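PDB 2IPI: aclacinomycin-N/aclacinomycin-A oxidase from Streptomyces galilaeus, which oxidises the terminal sugar of the anthracycline aclacinomycin N to give aclacinomycin A and then aclacinomycin Y, using bicovalently bound FAD and molecular oxygen. Local coordinates for residues L43-G54 with R85-D96. Residues are numbered along the deposited sequence; the frame is centred on the assembly and turned at random.
Sequences LVTRGFNGRFRG and RSGGHCFEGFVD. With FAD (flavin-adenine dinucleotide), chain F.
A chi1 of 175° swings the Phe48 ring away from its own amide nitrogen and onto the His89 imidazole. In this offset stack (centroids 4.5 Å apart, planes at 26°), His89 ND1 sits over one face of the Phe48 ring near its rim, and Phe48 CB over a face of the imidazole. His89 ND1 is itself bonded covalently to the flavin methyl carbon C8M (1.5 Å), and Phe48 CD1 approaches C8M obliquely, at 3.6 Å, packing the phenyl ring beside the linkage. Gln151 takes the far nitrogen, NE2, of the imidazole. At the backbone, Phe48 N donates a weak hydrogen bond to Gly88 O, and water 1 joins Asn49 N to Gly88 O and Cys90 O.

Arg85, bent at chi3 (-62°), lays one face of its guanidinium against the backbone of Gly47 while NH2 reaches Asp96 OD2 at 2.9 Å in a salt bridge. Arg46 slides past it in the opposite direction; its NH1 meets Ser86 O at 3.3 Å in the guanidinium plane, and Asp105 pairs with its NH2. Farther along, the Phe52 ring receives Glu92 O over the centre of one face, with Arg51 CB on the opposite face.

From segment 85-96 itself, Ser86 N and Gly88 N each donate a hydrogen bond to FAD O2A, and His89 N one to bridging O3P. Such a glycine-rich, pyrophosphate-cradling loop is characteristic of PCMH-type flavoenzymes with histidine-linked FAD; here Cys149 supplies the second covalent bond.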
loop_
_atom_site.group_PDB
_atom_site.type_symbol
_atom_site.label_atom_id
_atom_site.label_comp_id
_atom_site.label_asym_id
_atom_site.label_seq_id
_atom_site.Cartn_x
_atom_site.Cartn_y
_atom_site.Cartn_z
ATOM N N LEU A 43 -3.317 6.587 22.751
ATOM C CA LEU A 43 -3.124 5.304 22.038
ATOM C C LEU A 43 -4.294 4.949 21.146
ATOM O O LEU A 43 -4.227 4.413 20.041
ATOM C CB LEU A 43 -2.881 4.192 23.066
ATOM C CG LEU A 43 -1.445 4.028 23.574
ATOM C CD1 LEU A 43 -0.663 5.302 23.314
ATOM C CD2 LEU A 43 -1.462 3.656 25.044
ATOM N N VAL A 44 -5.479 5.260 21.677
ATOM C CA VAL A 44 -6.711 4.954 20.962
ATOM C C VAL A 44 -6.943 5.876 19.765
ATOM O O VAL A 44 -7.786 5.559 18.914
ATOM C CB VAL A 44 -7.900 5.049 21.940
ATOM C CG1 VAL A 44 -7.977 6.425 22.597
ATOM C CG2 VAL A 44 -9.183 4.745 21.200
ATOM N N THR A 45 -6.195 6.974 19.681
ATOM C CA THR A 45 -6.427 7.912 18.572
ATOM C C THR A 45 -5.221 7.997 17.650
ATOM O O THR A 45 -4.903 9.019 17.039
ATOM C CB THR A 45 -6.811 9.306 19.111
ATOM O OG1 THR A 45 -5.696 9.850 19.818
ATOM C CG2 THR A 45 -7.939 9.209 20.132
ATOM N N ARG A 46 -4.487 6.898 17.496
ATOM C CA ARG A 46 -3.258 6.869 16.711
ATOM C C ARG A 46 -3.531 6.647 15.228
ATOM O O ARG A 46 -2.689 6.897 14.351
ATOM C CB ARG A 46 -2.353 5.747 17.225
ATOM C CG ARG A 46 -1.393 6.172 18.319
ATOM C CD ARG A 46 -0.169 5.257 18.319
ATOM N NE ARG A 46 0.532 5.349 17.039
ATOM C CZ ARG A 46 0.964 4.324 16.319
ATOM N NH1 ARG A 46 1.589 4.544 15.171
ATOM N NH2 ARG A 46 0.775 3.081 16.741
ATOM N N GLY A 47 -4.758 6.160 14.986
ATOM C CA GLY A 47 -5.166 5.903 13.628
ATOM C C GLY A 47 -4.995 7.126 12.752
ATOM O O GLY A 47 -5.034 8.268 13.216
ATOM N N PHE A 48 -4.805 6.864 11.459
ATOM C CA PHE A 48 -4.569 7.974 10.540
ATOM C C PHE A 48 -5.882 8.642 10.143
ATOM O O PHE A 48 -5.897 9.852 9.894
ATOM C CB PHE A 48 -3.834 7.425 9.317
ATOM C CG PHE A 48 -3.651 8.497 8.246
ATOM C CD1 PHE A 48 -4.082 8.271 6.955
ATOM C CD2 PHE A 48 -3.056 9.696 8.600
ATOM C CE1 PHE A 48 -3.916 9.243 5.980
ATOM C CE2 PHE A 48 -2.882 10.664 7.626
ATOM C CZ PHE A 48 -3.311 10.430 6.334
ATOM N N ASN A 49 -6.929 7.820 10.104
ATOM C CA ASN A 49 -8.261 8.181 9.615
ATOM C C ASN A 49 -9.198 8.530 10.764
ATOM O O ASN A 49 -9.598 7.653 11.532
ATOM C CB ASN A 49 -8.829 7.026 8.787
ATOM C CG ASN A 49 -9.985 7.393 7.879
ATOM O OD1 ASN A 49 -10.148 6.723 6.846
ATOM N ND2 ASN A 49 -10.798 8.387 8.215
ATOM N N GLY A 50 -9.507 9.807 10.890
ATOM C CA GLY A 50 -10.243 10.393 11.978
ATOM C C GLY A 50 -11.655 9.875 12.152
ATOM O O GLY A 50 -12.243 10.076 13.232
ATOM N N ARG A 51 -12.186 9.244 11.124
ATOM C CA ARG A 51 -13.494 8.630 11.062
ATOM C C ARG A 51 -13.655 7.510 12.092
ATOM O O ARG A 51 -14.757 7.311 12.596
ATOM C CB ARG A 51 -13.794 8.024 9.684
ATOM C CG ARG A 51 -14.172 9.040 8.627
ATOM C CD ARG A 51 -14.370 8.450 7.261
ATOM N NE ARG A 51 -15.503 7.513 7.151
ATOM C CZ ARG A 51 -15.448 6.446 6.366
ATOM N NH1 ARG A 51 -14.368 6.188 5.629
ATOM N NH2 ARG A 51 -16.467 5.597 6.265
ATOM N N PHE A 52 -12.587 6.779 12.393
ATOM C CA PHE A 52 -12.733 5.626 13.288
ATOM C C PHE A 52 -11.819 5.745 14.506
ATOM O O PHE A 52 -10.599 5.900 14.380
ATOM C CB PHE A 52 -12.447 4.316 12.571
ATOM C CG PHE A 52 -12.920 4.169 11.142
ATOM C CD1 PHE A 52 -12.110 4.598 10.112
ATOM C CD2 PHE A 52 -14.151 3.608 10.823
ATOM C CE1 PHE A 52 -12.511 4.465 8.793
ATOM C CE2 PHE A 52 -14.562 3.486 9.509
ATOM C CZ PHE A 52 -13.745 3.923 8.488
ATOM N N ARG A 53 -12.432 5.658 15.688
ATOM C CA ARG A 53 -11.707 5.780 16.952
ATOM C C ARG A 53 -12.062 4.644 17.905
ATOM O O ARG A 53 -13.234 4.386 18.166
ATOM C CB ARG A 53 -11.971 7.178 17.540
ATOM C CG ARG A 53 -11.370 8.259 16.623
ATOM C CD ARG A 53 -9.916 8.497 16.961
ATOM N NE ARG A 53 -9.248 9.551 16.234
ATOM C CZ ARG A 53 -8.286 9.489 15.330
ATOM N NH1 ARG A 53 -7.769 8.334 14.934
ATOM N NH2 ARG A 53 -7.802 10.600 14.772
ATOM N N GLY A 54 -11.033 3.953 18.391
ATOM C CA GLY A 54 -11.126 2.697 19.120
ATOM C C GLY A 54 -11.763 2.824 20.475
ATOM O O GLY A 54 -11.825 3.922 21.035
ATOM N N ARG A 85 -1.782 -2.669 16.004
ATOM C CA ARG A 85 -1.422 -1.408 15.377
ATOM C C ARG A 85 0.102 -1.327 15.293
ATOM O O ARG A 85 0.767 -1.506 16.310
ATOM C CB ARG A 85 -2.006 -0.249 16.180
ATOM C CG ARG A 85 -1.322 1.092 15.949
ATOM C CD ARG A 85 -2.187 2.281 16.337
ATOM N NE ARG A 85 -3.398 2.353 15.549
ATOM C CZ ARG A 85 -4.642 2.573 15.903
ATOM N NH1 ARG A 85 -5.011 2.799 17.154
ATOM N NH2 ARG A 85 -5.573 2.584 14.955
ATOM N N SER A 86 0.649 -1.047 14.125
ATOM C CA SER A 86 2.070 -0.734 13.981
ATOM C C SER A 86 2.195 0.748 13.610
ATOM O O SER A 86 2.664 1.566 14.413
ATOM C CB SER A 86 2.723 -1.625 12.930
ATOM O OG SER A 86 2.823 -2.976 13.385
ATOM N N GLY A 87 1.740 1.014 12.389
ATOM C CA GLY A 87 1.763 2.320 11.759
ATOM C C GLY A 87 0.497 3.140 11.826
ATOM O O GLY A 87 0.566 4.365 11.671
ATOM N N GLY A 88 -0.672 2.519 12.009
ATOM C CA GLY A 88 -1.916 3.263 12.083
ATOM C C GLY A 88 -2.376 3.853 10.766
ATOM O O GLY A 88 -3.185 4.799 10.785
ATOM N N HIS A 89 -1.940 3.369 9.606
ATOM C CA HIS A 89 -2.420 4.003 8.366
ATOM C C HIS A 89 -3.583 3.267 7.712
ATOM O O HIS A 89 -4.015 3.679 6.622
ATOM C CB HIS A 89 -1.295 4.212 7.343
ATOM C CG HIS A 89 -0.588 5.522 7.560
ATOM N ND1 HIS A 89 -0.795 6.671 6.811
ATOM C CD2 HIS A 89 0.340 5.849 8.490
ATOM C CE1 HIS A 89 -0.020 7.637 7.272
ATOM N NE2 HIS A 89 0.679 7.155 8.291
ATOM N N CYS A 90 -4.120 2.232 8.338
ATOM C CA CYS A 90 -5.276 1.509 7.831
ATOM C C CYS A 90 -6.398 2.397 7.294
ATOM O O CYS A 90 -7.073 3.071 8.074
ATOM C CB CYS A 90 -5.864 0.635 8.952
ATOM S SG CYS A 90 -6.754 -0.794 8.261
ATOM N N PHE A 91 -6.610 2.420 5.979
ATOM C CA PHE A 91 -7.612 3.358 5.430
ATOM C C PHE A 91 -9.017 3.115 5.965
ATOM O O PHE A 91 -9.846 4.023 6.007
ATOM C CB PHE A 91 -7.657 3.255 3.897
ATOM C CG PHE A 91 -6.463 3.903 3.208
ATOM C CD1 PHE A 91 -5.779 3.234 2.213
ATOM C CD2 PHE A 91 -6.084 5.180 3.588
ATOM C CE1 PHE A 91 -4.694 3.830 1.590
ATOM C CE2 PHE A 91 -4.991 5.777 2.985
ATOM C CZ PHE A 91 -4.315 5.096 1.984
ATOM N N GLU A 92 -9.315 1.877 6.375
ATOM C CA GLU A 92 -10.666 1.553 6.841
ATOM C C GLU A 92 -10.751 1.467 8.357
ATOM O O GLU A 92 -11.764 1.120 8.958
ATOM C CB GLU A 92 -11.126 0.250 6.183
ATOM C CG GLU A 92 -11.568 0.449 4.741
ATOM C CD GLU A 92 -13.015 0.948 4.678
ATOM O OE1 GLU A 92 -13.684 0.675 3.667
ATOM O OE2 GLU A 92 -13.437 1.631 5.633
ATOM N N GLY A 93 -9.649 1.821 9.037
ATOM C CA GLY A 93 -9.663 1.925 10.480
ATOM C C GLY A 93 -10.170 0.695 11.212
ATOM O O GLY A 93 -10.776 0.823 12.267
ATOM N N PHE A 94 -9.935 -0.463 10.643
ATOM C CA PHE A 94 -10.242 -1.784 11.166
ATOM C C PHE A 94 -9.811 -1.969 12.616
ATOM O O PHE A 94 -10.550 -2.579 13.390
ATOM C CB PHE A 94 -9.554 -2.836 10.306
ATOM C CG PHE A 94 -10.087 -3.049 8.913
ATOM C CD1 PHE A 94 -9.292 -3.608 7.937
ATOM C CD2 PHE A 94 -11.388 -2.727 8.572
ATOM C CE1 PHE A 94 -9.769 -3.846 6.660
ATOM C CE2 PHE A 94 -11.882 -2.937 7.304
ATOM C CZ PHE A 94 -11.075 -3.509 6.339
ATOM N N VAL A 95 -8.627 -1.487 12.981
ATOM C CA VAL A 95 -8.080 -1.649 14.325
ATOM C C VAL A 95 -8.934 -0.948 15.365
ATOM O O VAL A 95 -9.039 -1.382 16.517
ATOM C CB VAL A 95 -6.615 -1.136 14.359
ATOM C CG1 VAL A 95 -6.079 -1.038 15.782
ATOM C CG2 VAL A 95 -5.757 -2.041 13.493
ATOM N N ASP A 96 -9.565 0.148 14.975
ATOM C CA ASP A 96 -10.420 0.975 15.799
ATOM C C ASP A 96 -11.906 0.580 15.755
ATOM O O ASP A 96 -12.719 1.399 16.184
ATOM C CB ASP A 96 -10.328 2.444 15.338
ATOM C CG ASP A 96 -8.956 3.070 15.521
ATOM O OD1 ASP A 96 -8.555 3.179 16.702
ATOM O OD2 ASP A 96 -8.287 3.422 14.525
HETATM P PA FAD F . -1.873 -0.248 10.675
HETATM O O1A FAD F . -3.150 0.333 10.823
HETATM O O2A FAD F . -1.177 -0.343 11.958
HETATM O O5B FAD F . -1.968 -1.662 9.994
HETATM C C5B FAD F . -2.693 -1.889 8.854
HETATM C C4B FAD F . -3.129 -3.350 8.787
HETATM O O4B FAD F . -2.038 -4.169 9.106
HETATM C C3B FAD F . -4.182 -3.671 9.864
HETATM O O3B FAD F . -4.977 -4.731 9.472
HETATM C C2B FAD F . -3.340 -4.112 11.048
HETATM O O2B FAD F . -3.998 -4.921 11.986
HETATM C C1B FAD F . -2.220 -4.816 10.315
HETATM N N9A FAD F . -0.980 -4.943 11.106
HETATM C C8A FAD F . -0.310 -3.958 11.717
HETATM N N7A FAD F . 0.770 -4.438 12.316
HETATM C C5A FAD F . 0.779 -5.755 12.108
HETATM C C6A FAD F . 1.654 -6.764 12.488
HETATM N N6A FAD F . 2.716 -6.445 13.122
HETATM N N1A FAD F . 1.418 -8.010 12.112
HETATM C C2A FAD F . 0.365 -8.260 11.369
HETATM N N3A FAD F . -0.481 -7.326 10.975
HETATM C C4A FAD F . -0.298 -6.094 11.345
HETATM N N1 FAD F . 0.769 1.685 0.385
HETATM C C2 FAD F . 1.557 1.332 -0.685
HETATM O O2 FAD F . 1.620 0.259 -1.103
HETATM N N3 FAD F . 2.305 2.310 -1.279
HETATM C C4 FAD F . 2.293 3.621 -0.837
HETATM O O4 FAD F . 3.039 4.414 -1.336
HETATM C C4X FAD F . 1.501 3.962 0.262
HETATM N N5 FAD F . 1.427 5.243 0.727
HETATM C C5X FAD F . 0.711 5.561 1.835
HETATM C C6 FAD F . 0.727 6.861 2.345
HETATM C C7 FAD F . -0.044 7.171 3.427
HETATM C C7M FAD F . 0.110 8.548 3.985
HETATM C C8 FAD F . -0.775 6.183 4.092
HETATM C C8M FAD F . -1.359 6.478 5.456
HETATM C C9 FAD F . -0.749 4.909 3.570
HETATM C C9A FAD F . -0.053 4.571 2.437
HETATM N N10 FAD F . -0.068 3.287 1.927
HETATM C C10 FAD F . 0.739 2.971 0.875
HETATM C "C1'" FAD F . -1.233 2.377 2.143
HETATM C "C2'" FAD F . -1.154 1.471 3.373
HETATM O "O2'" FAD F . -1.951 1.784 4.467
HETATM C "C3'" FAD F . 0.250 1.215 3.867
HETATM O "O3'" FAD F . 1.069 0.699 2.863
HETATM C "C4'" FAD F . 0.049 0.346 5.145
HETATM O "O4'" FAD F . -1.133 -0.344 5.210
HETATM C "C5'" FAD F . 0.187 0.981 6.508
HETATM O "O5'" FAD F . 0.223 0.006 7.496
HETATM P P FAD F . 0.333 0.517 8.968
HETATM O O1P FAD F . 1.165 -0.335 9.738
HETATM O O2P FAD F . 0.779 1.841 8.925
HETATM O O3P FAD F . -1.129 0.609 9.564
HETATM O O HOH W 1 -6.025 5.027 10.014
HETATM O O HOH W 2 -8.490 5.344 12.670
#